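Local coordinates for ribosomal RNA methyltransferase, putative (Plasmodium falciparum, PDB 2PLW), which binds S-adenosylmethionine through its FtsJ-like domain and probably transfers the methyl group to a uridine 2'-hydroxyl of ribosomal RNA, at residues K106-A115 with Q142-K153. Residues are numbered along the deposited sequence; the frame is centred on the assembly and turned at random.
Sequences KIDIILSDAA and QYINIGGTYIVK. With SAM (S-adenosylmethionine), chain C.
Asp113 and Lys153 meet just past the C-terminal end of strand 109-112, where its parallel neighbour 148-155 runs on. Lys153 NZ forms a salt bridge with Asp113 OD1 at 2.9 Å, reaching it from above the carboxylate plane, and also hydrogen-bonds Asp113 O at 3.2 Å. The lysine chain turns about its CG-CD bond (chi3 64°), which carries NZ back over Asp113. Asp113 OD2 accepts a hydrogen bond from the SAM amino nitrogen N at 2.8 Å, while Tyr190 OH hydrogen-bonds OD1, so three partners fix the carboxylate. The axes of segments 109-112 and 148-153 run 4.7 Å apart and 3° from parallel, their backbone ladder running from Thr149 N to Asp108 O through Lys153 N to Ser112 O. At the other end, Asn145 ND2 donates to Asp108 OD1 at 2.9 Å, on its syn side, with the amide and carboxylate planes 49° apart; Asp108 OD2 accepts a hydrogen bond from Ile25 N. Apolar contacts lie on both faces: Leu111 CD2 packs alongside Ile151 CB at 4.0 Å, whereas Ile110 CD1 meets Ile144 CD1 at 3.7 Å and its CG2 approaches Tyr150 CD1. Helix 122-143 makes this a beta-alpha-beta crossover of the Rossmann-like class I methyltransferase fold, ending at the SAM site beside Lys153, the predicted proton acceptor.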
# COMPACT_ATOMS: atom_id res chain seq x y z
N LYS A 106 -7.68 -7.32 11.42
CA LYS A 106 -7.45 -6.37 10.35
C LYS A 106 -5.97 -5.97 10.30
O LYS A 106 -5.16 -6.48 11.07
CB LYS A 106 -8.42 -5.18 10.44
CG LYS A 106 -9.86 -5.58 10.07
CD LYS A 106 -10.71 -4.38 9.81
CE LYS A 106 -12.15 -4.75 9.56
NZ LYS A 106 -12.94 -3.57 9.26
N ILE A 107 -5.62 -5.13 9.34
CA ILE A 107 -4.25 -4.90 8.96
C ILE A 107 -3.85 -3.51 9.47
O ILE A 107 -4.54 -2.56 9.20
CB ILE A 107 -4.13 -4.94 7.40
CG1 ILE A 107 -4.59 -6.31 6.88
CG2 ILE A 107 -2.69 -4.68 6.95
CD1 ILE A 107 -4.44 -6.46 5.41
N ASP A 108 -2.75 -3.41 10.19
CA ASP A 108 -2.36 -2.13 10.79
C ASP A 108 -1.72 -1.10 9.87
O ASP A 108 -1.86 0.11 10.08
CB ASP A 108 -1.44 -2.39 11.97
CG ASP A 108 -2.09 -3.28 13.00
OD1 ASP A 108 -3.02 -2.80 13.66
OD2 ASP A 108 -1.72 -4.47 13.09
N ILE A 109 -0.97 -1.59 8.88
CA ILE A 109 -0.24 -0.74 7.97
C ILE A 109 -0.43 -1.29 6.58
O ILE A 109 -0.12 -2.47 6.32
CB ILE A 109 1.28 -0.68 8.30
CG1 ILE A 109 1.49 -0.26 9.75
CG2 ILE A 109 1.98 0.24 7.33
CD1 ILE A 109 2.93 -0.56 10.29
N ILE A 110 -1.01 -0.47 5.71
CA ILE A 110 -1.19 -0.88 4.33
C ILE A 110 -0.40 0.09 3.46
O ILE A 110 -0.65 1.29 3.48
CB ILE A 110 -2.67 -0.94 3.94
CG1 ILE A 110 -3.39 -2.04 4.72
CG2 ILE A 110 -2.82 -1.22 2.42
CD1 ILE A 110 -4.93 -2.03 4.48
N LEU A 111 0.55 -0.46 2.73
CA LEU A 111 1.44 0.30 1.85
C LEU A 111 1.17 -0.11 0.41
O LEU A 111 0.94 -1.28 0.11
CB LEU A 111 2.91 -0.00 2.17
CG LEU A 111 3.34 0.09 3.64
CD1 LEU A 111 4.76 -0.43 3.89
CD2 LEU A 111 3.21 1.53 4.17
N SER A 112 1.21 0.87 -0.49
CA SER A 112 1.15 0.56 -1.90
C SER A 112 2.19 1.33 -2.68
O SER A 112 2.19 2.57 -2.70
CB SER A 112 -0.25 0.82 -2.47
OG SER A 112 -0.19 0.73 -3.87
N ASP A 113 3.06 0.58 -3.33
CA ASP A 113 4.00 1.11 -4.32
C ASP A 113 3.55 0.71 -5.73
O ASP A 113 4.35 0.76 -6.67
CB ASP A 113 5.41 0.57 -4.03
CG ASP A 113 6.50 1.36 -4.75
OD1 ASP A 113 6.35 2.60 -4.87
OD2 ASP A 113 7.51 0.72 -5.16
N ALA A 114 2.28 0.32 -5.89
CA ALA A 114 1.78 -0.11 -7.20
C ALA A 114 1.67 1.07 -8.18
O ALA A 114 1.49 2.21 -7.77
CB ALA A 114 0.40 -0.79 -7.07
N ALA A 115 1.79 0.77 -9.47
CA ALA A 115 1.59 1.77 -10.52
C ALA A 115 1.07 1.09 -11.78
O ALA A 115 1.27 -0.11 -11.97
CB ALA A 115 2.90 2.53 -10.80
N GLN A 142 -11.64 -1.95 3.53
CA GLN A 142 -12.18 -3.22 4.03
C GLN A 142 -11.27 -3.85 5.05
O GLN A 142 -11.76 -4.47 5.99
CB GLN A 142 -12.39 -4.20 2.87
CG GLN A 142 -13.39 -3.68 1.81
CD GLN A 142 -13.35 -4.51 0.53
OE1 GLN A 142 -13.42 -5.74 0.57
NE2 GLN A 142 -13.19 -3.85 -0.60
N TYR A 143 -9.96 -3.65 4.88
CA TYR A 143 -8.95 -4.44 5.64
C TYR A 143 -8.16 -3.67 6.68
O TYR A 143 -7.52 -4.28 7.51
CB TYR A 143 -8.00 -5.19 4.68
CG TYR A 143 -8.73 -6.34 4.02
CD1 TYR A 143 -8.90 -7.54 4.69
CD2 TYR A 143 -9.28 -6.19 2.74
CE1 TYR A 143 -9.62 -8.60 4.12
CE2 TYR A 143 -10.01 -7.27 2.14
CZ TYR A 143 -10.16 -8.45 2.85
OH TYR A 143 -10.87 -9.53 2.32
N ILE A 144 -8.24 -2.34 6.64
CA ILE A 144 -7.43 -1.52 7.54
C ILE A 144 -8.03 -1.55 8.96
O ILE A 144 -9.25 -1.46 9.13
CB ILE A 144 -7.28 -0.06 7.03
CG1 ILE A 144 -6.16 0.66 7.80
CG2 ILE A 144 -8.58 0.71 7.11
CD1 ILE A 144 -4.84 0.34 7.32
N ASN A 145 -7.14 -1.66 9.94
CA ASN A 145 -7.51 -1.59 11.35
C ASN A 145 -7.75 -0.14 11.76
O ASN A 145 -7.15 0.78 11.21
CB ASN A 145 -6.36 -2.11 12.19
CG ASN A 145 -6.81 -2.78 13.45
OD1 ASN A 145 -8.00 -2.81 13.79
ND2 ASN A 145 -5.85 -3.31 14.19
N ILE A 146 -8.66 0.06 12.70
CA ILE A 146 -8.85 1.38 13.30
C ILE A 146 -7.51 1.80 13.85
O ILE A 146 -6.78 1.00 14.45
CB ILE A 146 -9.89 1.32 14.44
CG1 ILE A 146 -11.29 1.01 13.88
CG2 ILE A 146 -9.88 2.63 15.26
CD1 ILE A 146 -11.83 2.03 12.93
N GLY A 147 -7.13 3.03 13.54
CA GLY A 147 -5.84 3.54 14.01
C GLY A 147 -4.72 3.26 13.02
O GLY A 147 -3.58 3.68 13.22
N GLY A 148 -5.05 2.54 11.93
CA GLY A 148 -4.06 2.10 10.98
C GLY A 148 -3.52 3.21 10.07
O GLY A 148 -4.12 4.30 9.95
N THR A 149 -2.37 2.90 9.47
CA THR A 149 -1.65 3.77 8.51
C THR A 149 -1.79 3.25 7.09
O THR A 149 -1.70 2.06 6.83
CB THR A 149 -0.13 3.87 8.88
OG1 THR A 149 0.00 4.46 10.17
CG2 THR A 149 0.68 4.69 7.87
N TYR A 150 -1.99 4.16 6.15
CA TYR A 150 -2.14 3.78 4.75
C TYR A 150 -1.29 4.73 3.94
O TYR A 150 -1.46 5.94 4.08
CB TYR A 150 -3.60 3.96 4.36
CG TYR A 150 -3.91 3.85 2.88
CD1 TYR A 150 -3.44 2.76 2.13
CD2 TYR A 150 -4.79 4.75 2.28
CE1 TYR A 150 -3.78 2.61 0.75
CE2 TYR A 150 -5.14 4.61 0.91
CZ TYR A 150 -4.63 3.54 0.17
OH TYR A 150 -4.96 3.39 -1.17
N ILE A 151 -0.40 4.17 3.13
CA ILE A 151 0.45 4.98 2.24
C ILE A 151 0.30 4.48 0.82
O ILE A 151 0.45 3.29 0.55
CB ILE A 151 1.93 4.98 2.69
CG1 ILE A 151 2.00 5.45 4.13
CG2 ILE A 151 2.72 5.90 1.76
CD1 ILE A 151 3.40 5.50 4.70
N VAL A 152 -0.04 5.37 -0.10
CA VAL A 152 -0.30 4.92 -1.47
C VAL A 152 0.35 5.86 -2.47
O VAL A 152 0.25 7.08 -2.36
CB VAL A 152 -1.83 4.77 -1.74
CG1 VAL A 152 -2.59 6.08 -1.47
CG2 VAL A 152 -2.10 4.22 -3.15
N LYS A 153 1.04 5.26 -3.44
CA LYS A 153 1.66 6.04 -4.51
C LYS A 153 0.66 6.41 -5.62
O LYS A 153 -0.25 5.65 -5.92
CB LYS A 153 2.85 5.28 -5.10
CG LYS A 153 3.72 6.10 -6.05
CD LYS A 153 4.95 5.31 -6.51
CE LYS A 153 4.67 4.08 -7.33
NZ LYS A 153 5.95 3.34 -7.60
N SAM C . 7.85 -1.76 -3.97
CA SAM C . 8.39 -2.85 -4.85
C SAM C . 9.76 -3.33 -4.38
O SAM C . 10.39 -2.64 -3.59
OXT SAM C . 10.25 -4.41 -4.74
CB SAM C . 8.45 -2.34 -6.30
CG SAM C . 7.03 -2.21 -6.83
SD SAM C . 6.88 -2.03 -8.61
CE SAM C . 7.54 -0.36 -8.76
C5' SAM C . 5.10 -1.76 -8.84
C4' SAM C . 4.34 -3.09 -8.78
O4' SAM C . 2.94 -2.79 -8.72
C3' SAM C . 4.54 -4.03 -10.00
O3' SAM C . 5.23 -5.20 -9.63
C2' SAM C . 3.11 -4.35 -10.46
O2' SAM C . 2.85 -5.69 -10.85
C1' SAM C . 2.29 -3.95 -9.24
N9 SAM C . 0.88 -3.65 -9.49
C8 SAM C . 0.33 -2.74 -10.37
N7 SAM C . -1.01 -2.77 -10.23
C5 SAM C . -1.31 -3.68 -9.26
C6 SAM C . -2.51 -4.11 -8.69
N6 SAM C . -3.68 -3.62 -9.09
N1 SAM C . -2.50 -5.06 -7.70
C2 SAM C . -1.32 -5.60 -7.24
N3 SAM C . -0.12 -5.16 -7.79
C4 SAM C . -0.13 -4.23 -8.79
O HOH W 1 -11.68 -1.56 8.01
O HOH W 2 -11.31 -1.30 11.16
O HOH W 3 -14.26 -2.39 7.14
O HOH W 4 -3.68 -0.04 13.65
O HOH W 5 0.03 2.82 -5.58